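Local coordinates for protein putative alcohol dehydrogenase (Sinorhizobium meliloti, PDB 4J6F) that probably works as an NAD(P)-dependent alcohol dehydrogenase or quinone reductase-like oxidoreductase of the medium-chain dehydrogenase/reductase family, at residues I151-M154 against G155-R158; F188-A191 against Y192-E196; Q330-R333 against A334-R337. All blocks are in the same frame, centred on the assembly; numbering follows the deposited sequence.

Interaction 1: residues I151-M154 against G155-R158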
ATOM      1  N   ILE A 151     -11.411  13.529   9.313  1.00 28.53           N
ATOM      2  CA  ILE A 151     -10.719  14.064  10.474  1.00 28.73           C
ATOM      3  C   ILE A 151     -10.177  15.473  10.262  1.00 33.40           C
ATOM      4  O   ILE A 151      -9.895  15.887   9.132  1.00 36.32           O
ATOM      5  CB  ILE A 151      -9.540  13.185  10.913  1.00 28.17           C
ATOM      6  CG1 ILE A 151      -8.628  12.893   9.722  1.00 28.55           C
ATOM      7  CG2 ILE A 151     -10.043  11.918  11.585  1.00 29.29           C
ATOM      8  CD1 ILE A 151      -7.309  12.265  10.104  1.00 30.32           C
ATOM      9  N   ASP A 152     -10.052  16.190  11.378  1.00 32.43           N
ATOM     10  CA  ASP A 152      -9.393  17.477  11.465  1.00 30.57           C
ATOM     11  C   ASP A 152      -8.666  17.464  12.816  1.00 29.88           C
ATOM     12  O   ASP A 152      -8.685  16.436  13.518  1.00 28.75           O
ATOM     13  CB  ASP A 152     -10.448  18.576  11.408  1.00 32.47           C
ATOM     14  CG  ASP A 152      -9.904  19.903  10.890  1.00 32.39           C
ATOM     15  OD1 ASP A 152      -8.665  20.121  10.928  1.00 31.02           O
ATOM     16  OD2 ASP A 152     -10.743  20.734  10.460  1.00 31.36           O
ATOM     17  N   TYR A 153      -8.014  18.566  13.190  1.00 29.71           N
ATOM     18  CA  TYR A 153      -7.420  18.650  14.537  1.00 29.46           C
ATOM     19  C   TYR A 153      -7.346  20.038  15.121  1.00 32.61           C
ATOM     20  O   TYR A 153      -7.311  21.034  14.401  1.00 36.08           O
ATOM     21  CB  TYR A 153      -6.032  18.003  14.599  1.00 27.66           C
ATOM     22  CG  TYR A 153      -4.923  18.751  13.901  1.00 27.63           C
ATOM     23  CD1 TYR A 153      -4.259  19.804  14.521  1.00 28.37           C
ATOM     24  CD2 TYR A 153      -4.509  18.387  12.618  1.00 28.01           C
ATOM     25  CE1 TYR A 153      -3.222  20.486  13.877  1.00 28.66           C
ATOM     26  CE2 TYR A 153      -3.479  19.064  11.966  1.00 27.50           C
ATOM     27  CZ  TYR A 153      -2.833  20.107  12.597  1.00 27.25           C
ATOM     28  OH  TYR A 153      -1.803  20.761  11.962  1.00 26.27           O
HETATM   29  N   MSE A 154      -7.298  20.080  16.445  1.00 34.07           N
HETATM   30  CA  MSE A 154      -7.137  21.321  17.196  1.00 34.59           C
HETATM   31  C   MSE A 154      -5.764  21.866  16.966  1.00 30.05           C
HETATM   32  O   MSE A 154      -4.772  21.169  17.145  1.00 28.39           O
HETATM   33  CB  MSE A 154      -7.378  21.015  18.664  1.00 37.75           C
HETATM   34  CG  MSE A 154      -8.553  20.061  18.679  1.00 45.64           C
HETATM   35 SE   MSE A 154      -9.734  20.406  20.196  1.00 53.42          SE
HETATM   36  CE  MSE A 154     -10.321  18.551  20.471  1.00 49.44           C
ATOM     37  N   GLY A 155      -5.710  23.134  16.582  1.00 29.51           N
ATOM     38  CA  GLY A 155      -4.489  23.755  16.118  1.00 31.63           C
ATOM     39  C   GLY A 155      -4.532  23.919  14.602  1.00 34.60           C
ATOM     40  O   GLY A 155      -3.707  24.637  14.025  1.00 36.22           O
ATOM     41  N   HIS A 156      -5.469  23.239  13.948  1.00 33.29           N
ATOM     42  CA  HIS A 156      -5.727  23.473  12.534  1.00 32.08           C
ATOM     43  C   HIS A 156      -7.150  23.945  12.232  1.00 31.18           C
ATOM     44  O   HIS A 156      -7.342  25.029  11.720  1.00 32.62           O
ATOM     45  CB  HIS A 156      -5.396  22.242  11.693  1.00 31.53           C
ATOM     46  CG  HIS A 156      -5.671  22.423  10.234  1.00 31.42           C
ATOM     47  ND1 HIS A 156      -6.868  22.074   9.655  1.00 32.58           N
ATOM     48  CD2 HIS A 156      -4.914  22.942   9.243  1.00 29.37           C
ATOM     49  CE1 HIS A 156      -6.835  22.359   8.371  1.00 31.64           C
ATOM     50  NE2 HIS A 156      -5.660  22.888   8.095  1.00 30.58           N
ATOM     51  N   GLY A 157      -8.147  23.142  12.572  1.00 30.16           N
ATOM     52  CA  GLY A 157      -9.541  23.524  12.322  1.00 32.14           C
ATOM     53  C   GLY A 157     -10.166  24.435  13.365  1.00 34.08           C
ATOM     54  O   GLY A 157     -11.290  24.897  13.198  1.00 35.27           O
ATOM     55  N   ARG A 158      -9.409  24.726  14.419  1.00 35.68           N
ATOM     56  CA  ARG A 158      -9.914  25.297  15.661  1.00 35.33           C
ATOM     57  C   ARG A 158      -8.664  25.656  16.470  1.00 36.12           C
ATOM     58  O   ARG A 158      -7.619  25.024  16.305  1.00 37.34           O
ATOM     59  CB  ARG A 158     -10.688  24.189  16.359  1.00 35.05           C
ATOM     60  CG  ARG A 158     -11.606  24.566  17.480  1.00 36.73           C
ATOM     61  CD  ARG A 158     -11.833  23.305  18.300  1.00 38.67           C
ATOM     62  NE  ARG A 158     -13.190  23.166  18.843  1.00 40.10           N
ATOM     63  CZ  ARG A 158     -13.678  23.855  19.874  1.00 46.24           C
ATOM     64  NH1 ARG A 158     -14.907  23.620  20.280  1.00 54.00           N
ATOM     65  NH2 ARG A 158     -12.961  24.780  20.510  1.00 47.93           N
TER
HETATM   66  O   HOH W   1      -1.224  23.530  12.960  1.00 31.89           O

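Interaction 2: residues F188-A191 against Y192-E196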
ATOM      1  N   PHE A 188       2.985  13.494  24.270  1.00 34.95           N
ATOM      2  CA  PHE A 188       2.424  12.269  23.684  1.00 34.20           C
ATOM      3  C   PHE A 188       1.471  12.380  22.492  1.00 36.53           C
ATOM      4  O   PHE A 188       1.672  11.696  21.487  1.00 38.12           O
ATOM      5  CB  PHE A 188       1.763  11.418  24.758  1.00 30.78           C
ATOM      6  CG  PHE A 188       2.718  10.842  25.762  1.00 29.92           C
ATOM      7  CD1 PHE A 188       3.586   9.823  25.413  1.00 29.87           C
ATOM      8  CD2 PHE A 188       2.708  11.280  27.073  1.00 30.36           C
ATOM      9  CE1 PHE A 188       4.441   9.268  26.351  1.00 31.51           C
ATOM     10  CE2 PHE A 188       3.559  10.730  28.017  1.00 31.94           C
ATOM     11  CZ  PHE A 188       4.428   9.717  27.659  1.00 32.28           C
ATOM     12  N   CYS A 189       0.451  13.226  22.544  1.00 35.45           N
ATOM     13  CA  CYS A 189      -0.741  13.016  21.717  1.00 35.33           C
ATOM     14  C   CYS A 189      -0.713  12.991  20.171  1.00 33.42           C
ATOM     15  O   CYS A 189      -1.208  12.046  19.591  1.00 33.08           O
ATOM     16  CB  CYS A 189      -1.798  14.029  22.141  1.00 40.41           C
ATOM     17  SG  CYS A 189      -3.298  13.977  21.161  1.00 50.25           S
ATOM     18  N   CYS A 190      -0.102  13.955  19.498  1.00 32.55           N
ATOM     19  CA  CYS A 190       0.014  13.898  18.047  1.00 30.33           C
ATOM     20  C   CYS A 190       0.930  12.784  17.558  1.00 29.62           C
ATOM     21  O   CYS A 190       0.489  11.931  16.791  1.00 32.49           O
ATOM     22  CB  CYS A 190       0.456  15.246  17.469  1.00 32.42           C
ATOM     23  SG  CYS A 190       0.592  15.280  15.661  1.00 34.48           S
ATOM     24  N   ALA A 191       2.190  12.768  17.980  1.00 27.65           N
ATOM     25  CA  ALA A 191       3.113  11.767  17.437  1.00 27.06           C
ATOM     26  C   ALA A 191       2.784  10.319  17.831  1.00 26.97           C
ATOM     27  O   ALA A 191       2.950   9.416  17.003  1.00 26.41           O
ATOM     28  CB  ALA A 191       4.557  12.103  17.755  1.00 27.00           C
ATOM     29  N   TYR A 192       2.311  10.100  19.064  1.00 26.25           N
ATOM     30  CA  TYR A 192       2.051   8.732  19.539  1.00 26.92           C
ATOM     31  C   TYR A 192       0.726   8.177  19.015  1.00 27.90           C
ATOM     32  O   TYR A 192       0.609   6.974  18.759  1.00 29.24           O
ATOM     33  CB  TYR A 192       2.186   8.603  21.069  1.00 27.40           C
ATOM     34  CG  TYR A 192       3.633   8.721  21.552  1.00 29.74           C
ATOM     35  CD1 TYR A 192       4.330   9.929  21.439  1.00 29.99           C
ATOM     36  CD2 TYR A 192       4.309   7.630  22.106  1.00 29.32           C
ATOM     37  CE1 TYR A 192       5.642  10.045  21.858  1.00 30.05           C
ATOM     38  CE2 TYR A 192       5.626   7.743  22.535  1.00 29.23           C
ATOM     39  CZ  TYR A 192       6.287   8.954  22.405  1.00 30.86           C
ATOM     40  OH  TYR A 192       7.603   9.108  22.807  1.00 33.72           O
ATOM     41  N   LEU A 193      -0.258   9.043  18.818  1.00 26.27           N
ATOM     42  CA  LEU A 193      -1.467   8.612  18.152  1.00 27.25           C
ATOM     43  C   LEU A 193      -1.113   8.214  16.724  1.00 29.39           C
ATOM     44  O   LEU A 193      -1.493   7.120  16.272  1.00 29.73           O
ATOM     45  CB  LEU A 193      -2.524   9.715  18.147  1.00 27.08           C
ATOM     46  CG  LEU A 193      -3.886   9.328  17.569  1.00 27.40           C
ATOM     47  CD1 LEU A 193      -4.481   8.124  18.285  1.00 26.67           C
ATOM     48  CD2 LEU A 193      -4.839  10.509  17.657  1.00 28.99           C
ATOM     49  N   THR A 194      -0.377   9.099  16.036  1.00 28.01           N
ATOM     50  CA  THR A 194       0.087   8.859  14.666  1.00 27.55           C
ATOM     51  C   THR A 194       0.933   7.584  14.572  1.00 28.41           C
ATOM     52  O   THR A 194       0.666   6.715  13.740  1.00 29.52           O
ATOM     53  CB  THR A 194       0.822  10.094  14.103  1.00 28.56           C
ATOM     54  OG1 THR A 194      -0.109  11.166  14.004  1.00 31.14           O
ATOM     55  CG2 THR A 194       1.360   9.852  12.714  1.00 26.99           C
ATOM     56  N   GLY A 195       1.936   7.470  15.434  1.00 28.72           N
ATOM     57  CA  GLY A 195       2.668   6.216  15.613  1.00 29.49           C
ATOM     58  C   GLY A 195       1.786   4.982  15.746  1.00 29.81           C
ATOM     59  O   GLY A 195       1.933   4.042  14.968  1.00 32.23           O
ATOM     60  N   GLU A 196       0.868   4.974  16.714  1.00 29.28           N
ATOM     61  CA  GLU A 196      -0.029   3.820  16.908  1.00 30.74           C
ATOM     62  C   GLU A 196      -0.772   3.403  15.648  1.00 30.10           C
ATOM     63  O   GLU A 196      -0.791   2.210  15.329  1.00 31.17           O
ATOM     64  CB  GLU A 196      -1.059   4.061  18.010  1.00 34.06           C
ATOM     65  CG  GLU A 196      -0.812   3.287  19.287  1.00 40.12           C
ATOM     66  CD  GLU A 196      -0.676   1.787  19.074  1.00 44.25           C
ATOM     67  OE1 GLU A 196      -1.672   1.123  18.716  1.00 45.26           O
ATOM     68  OE2 GLU A 196       0.434   1.270  19.295  1.00 46.55           O
TER

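Interaction 3: residues Q330-R333 against A334-R337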
ATOM      1  N   GLN A 330      -2.926  10.632  11.928  1.00 32.90           N
ATOM      2  CA  GLN A 330      -3.590  10.658  13.220  1.00 31.09           C
ATOM      3  C   GLN A 330      -4.042   9.279  13.636  1.00 32.07           C
ATOM      4  O   GLN A 330      -3.313   8.328  13.453  1.00 36.05           O
ATOM      5  CB  GLN A 330      -4.743  11.651  13.198  1.00 30.10           C
ATOM      6  CG  GLN A 330      -4.304  13.045  12.799  1.00 31.10           C
ATOM      7  CD  GLN A 330      -5.415  14.062  12.860  1.00 35.75           C
ATOM      8  OE1 GLN A 330      -5.304  15.142  12.310  1.00 41.17           O
ATOM      9  NE2 GLN A 330      -6.485  13.724  13.535  1.00 36.77           N
ATOM     10  N   GLY A 331      -5.250   9.146  14.161  1.00 28.88           N
ATOM     11  CA  GLY A 331      -5.673   7.819  14.586  1.00 28.02           C
ATOM     12  C   GLY A 331      -7.107   7.780  15.047  1.00 29.02           C
ATOM     13  O   GLY A 331      -7.787   8.794  15.060  1.00 30.86           O
ATOM     14  N   SER A 332      -7.574   6.602  15.423  1.00 28.92           N
ATOM     15  CA  SER A 332      -8.963   6.442  15.814  1.00 29.87           C
ATOM     16  C   SER A 332      -9.119   6.603  17.325  1.00 32.08           C
ATOM     17  O   SER A 332      -8.140   6.562  18.067  1.00 32.54           O
ATOM     18  CB  SER A 332      -9.438   5.062  15.400  1.00 28.45           C
ATOM     19  OG  SER A 332      -8.910   4.105  16.295  1.00 28.36           O
ATOM     20  N   ARG A 333     -10.359   6.766  17.775  1.00 33.09           N
ATOM     21  CA  ARG A 333     -10.660   6.797  19.208  1.00 30.64           C
ATOM     22  C   ARG A 333     -10.078   5.612  19.972  1.00 30.77           C
ATOM     23  O   ARG A 333      -9.555   5.787  21.066  1.00 31.65           O
ATOM     24  CB  ARG A 333     -12.165   6.877  19.449  1.00 28.02           C
ATOM     25  CG  ARG A 333     -12.786   8.167  18.968  1.00 27.26           C
ATOM     26  CD  ARG A 333     -14.274   8.167  19.251  1.00 29.25           C
ATOM     27  NE  ARG A 333     -14.988   8.449  18.018  1.00 31.18           N
ATOM     28  CZ  ARG A 333     -15.567   9.604  17.740  1.00 32.12           C
ATOM     29  NH1 ARG A 333     -16.178   9.764  16.579  1.00 32.00           N
ATOM     30  NH2 ARG A 333     -15.552  10.582  18.632  1.00 33.22           N
ATOM     31  N   ALA A 334     -10.168   4.414  19.399  1.00 31.95           N
ATOM     32  CA  ALA A 334      -9.658   3.218  20.074  1.00 33.98           C
ATOM     33  C   ALA A 334      -8.159   3.326  20.203  1.00 37.93           C
ATOM     34  O   ALA A 334      -7.600   2.970  21.238  1.00 43.23           O
ATOM     35  CB  ALA A 334     -10.038   1.950  19.324  1.00 31.85           C
ATOM     36  N   ASP A 335      -7.517   3.834  19.151  1.00 36.79           N
ATOM     37  CA  ASP A 335      -6.084   4.071  19.173  1.00 37.66           C
ATOM     38  C   ASP A 335      -5.740   5.013  20.320  1.00 40.57           C
ATOM     39  O   ASP A 335      -4.822   4.739  21.090  1.00 47.28           O
ATOM     40  CB  ASP A 335      -5.595   4.605  17.824  1.00 37.05           C
ATOM     41  CG  ASP A 335      -5.821   3.611  16.686  1.00 41.18           C
ATOM     42  OD1 ASP A 335      -5.694   2.393  16.930  1.00 46.08           O
ATOM     43  OD2 ASP A 335      -6.137   4.032  15.548  1.00 40.54           O
ATOM     44  N   PHE A 336      -6.506   6.090  20.469  1.00 37.55           N
ATOM     45  CA  PHE A 336      -6.256   7.039  21.546  1.00 34.48           C
ATOM     46  C   PHE A 336      -6.421   6.412  22.931  1.00 37.18           C
ATOM     47  O   PHE A 336      -5.639   6.695  23.844  1.00 39.77           O
ATOM     48  CB  PHE A 336      -7.138   8.276  21.425  1.00 31.49           C
ATOM     49  CG  PHE A 336      -6.788   9.348  22.419  1.00 31.64           C
ATOM     50  CD1 PHE A 336      -5.755  10.246  22.159  1.00 30.46           C
ATOM     51  CD2 PHE A 336      -7.465   9.447  23.632  1.00 31.93           C
ATOM     52  CE1 PHE A 336      -5.418  11.228  23.074  1.00 29.76           C
ATOM     53  CE2 PHE A 336      -7.128  10.428  24.551  1.00 31.64           C
ATOM     54  CZ  PHE A 336      -6.102  11.315  24.277  1.00 30.57           C
ATOM     55  N   ARG A 337      -7.438   5.571  23.097  1.00 36.72           N
ATOM     56  CA  ARG A 337      -7.672   4.925  24.381  1.00 35.39           C
ATOM     57  C   ARG A 337      -6.470   4.066  24.756  1.00 35.82           C
ATOM     58  O   ARG A 337      -5.974   4.132  25.888  1.00 36.96           O
ATOM     59  CB  ARG A 337      -8.960   4.119  24.355  1.00 34.54           C
ATOM     60  CG  ARG A 337     -10.179   4.910  24.806  1.00 36.04           C
ATOM     61  CD  ARG A 337     -11.429   4.032  24.764  1.00 39.13           C
ATOM     62  NE  ARG A 337     -12.284   4.324  23.607  1.00 41.02           N
ATOM     63  CZ  ARG A 337     -12.499   3.500  22.583  1.00 41.25           C
ATOM     64  NH1 ARG A 337     -11.930   2.300  22.549  1.00 45.67           N
ATOM     65  NH2 ARG A 337     -13.298   3.870  21.589  1.00 38.03           N
TER

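Interaction 1: residues I151-M154 against G155-R158
Tyr153 and His156 meet round a tight, buried turn that follows the short strand 152-153, in the GroES-like part of the chain where this strand pairs with strand 133-140. The CB of His156 sits over one face of the Tyr153 ring, a CH-pi contact 3.5 Å from the ring centroid. Tyr153 can offer that face because its CG stands between the backbone N and the carbonyl carbon (chi1 71°), which lifts the ring over the turn. Tyr153 O is gripped by two amides, both at 2.9 Å: His156 N from above the carbonyl plane, and Gly157 N nearly in line with the C=O bond. The imidazole is fixed by a His-carboxylate hydrogen bond, His156 ND1 to the syn lone pair of Asp152 OD1 at 2.9 Å, while Tyr153 N reaches the same oxygen from the anti side, tilted out of the carboxylate plane. The other oxygen of Asp152 turns to Thr103. Glycine suits position 155, whose positive phi (105°) would press a CB against the preceding carbonyl. A water O lies 2.9 Å from Gly155 O, to which it donates, and 3.0 Å from Tyr153 OH, a hydroxyl that also bonds Thr76. Alongside, selenomethionine Met154 brings SE to 4.1 Å from CD of Arg158, whose guanidinium pairs with Glu63.

Interaction 2: residues F188-A191 against Y192-E196
Phe188 turns the edge of its ring onto the face of the Tyr192 ring four residues on, at the start of helix 189-201, a T-shaped (edge-to-face) pair with centroids 5.1 Å apart and planes at 76°. The touching atom is Phe188 CD1, which stands over the centre of the tyrosine ring and lies 4.0 Å from Tyr192 CG. In both residues CG is anti to the carbonyl carbon (chi1 -67° and -70°), which sends the two rings off the same side of the chain, where an i, i+4 pair can meet. Two aromatic side chains suit these places because one supplies ring hydrogens and the other a flat pi surface. The backbone runs on in alpha-helical i+4 bonds. Tyr192 N reaches Phe188 O at 3.0 Å almost in line with the carbonyl, and Gly195 N reaches Ala191 O at 2.7 Å.

Cys190 O is held twice. Thr194 N and Thr194 OG1, the latter at 3.0 Å, come to it from opposite faces of its carbonyl plane. The hydroxyl gets there because OG1 is anti to its own carbonyl carbon, turned back toward the preceding turn. Threonine thus suits a buried helical site: its hydroxyl is satisfied by the helix itself. A CB on Gly195 would come within 3.2 Å of Ala191 O, a tight fit that suits glycine, and Ala191 packs on Val219 of helix 218-229.

All this lies deep in the fold, its centre about 5 Å from the centre of the chain. Tyr192 packs against Leu339 of helix 333-344 and Ala222 of helix 218-229, and Phe188 against Ile343, while Cys189 and Leu193 touch Phe138 of strand 133-140.

Interaction 3: residues Q330-R333 against A334-R337
Ser332 and Asp335 form a capping box at the N-terminus of helix 333-344, the helix that follows strand 324-327 at the edge of the parallel, Rossmann-type sheet. This is the tight, buried side of the contact. Asp335 folds back so that its OD2 takes Ser332 N at 2.9 Å, met on the anti side and 25° out of the carboxylate plane. In return Ser332 OG, the N-cap side chain, accepts from Asp335 N at 3.2 Å in a nearly straight bond (165°). Ser332 OG sits between the backbone N and the carbonyl carbon (chi1 76°), swung over the first turn to meet that amide; it also makes a weak hydrogen bond to Asp335 OD2. Serine is short enough to cap without crowding, and aspartate gives a negative charge that probably also suits the positive end of the helix dipole. The carboxylate also makes salt bridges, OD1 with Arg338 and OD2 with Arg197. With an alanine at this site, Ser332 N is likely to lose its side-chain acceptor, and Arg338 and Arg197 their common countercharge.

The other flank is looser and faces solvent. Arg333 and Arg337 extend from successive turns, their charged ends apart: Arg333 NE is 6.0 Å from Arg337 NH2. Arg333 turns instead to Tyr141 in a cation-pi contact, whereas the exposed Arg337 lays its guanidinium across the backbone. One face of that flat group lies over the first turn, with Arg333 O 3.9 Å from its plane, above its centre.

Along the chain the three contacts come in series: interaction 1, then interaction 2, then interaction 3. Interactions 2 and 3 are close, their centres 9 Å apart, because helices 189-201 and 333-344 pack together; Leu193 meets Asp335 and Phe336, with Leu193 CD1 3.6 Å from Phe336 N. Interaction 1 lies about 15 Å from each, centre to centre, on the GroES-like side. It touches interaction 3 through Gln330, whose OE1 is 3.4 Å from Tyr153 CD2. Gln330 and strand 133-140 therefore join the GroES-like part to helices beside the Rossmann-type sheet. In relatives the coenzyme and substrate usually lie in the cleft between the two lobes, so these contacts are probably part of the framework beside it.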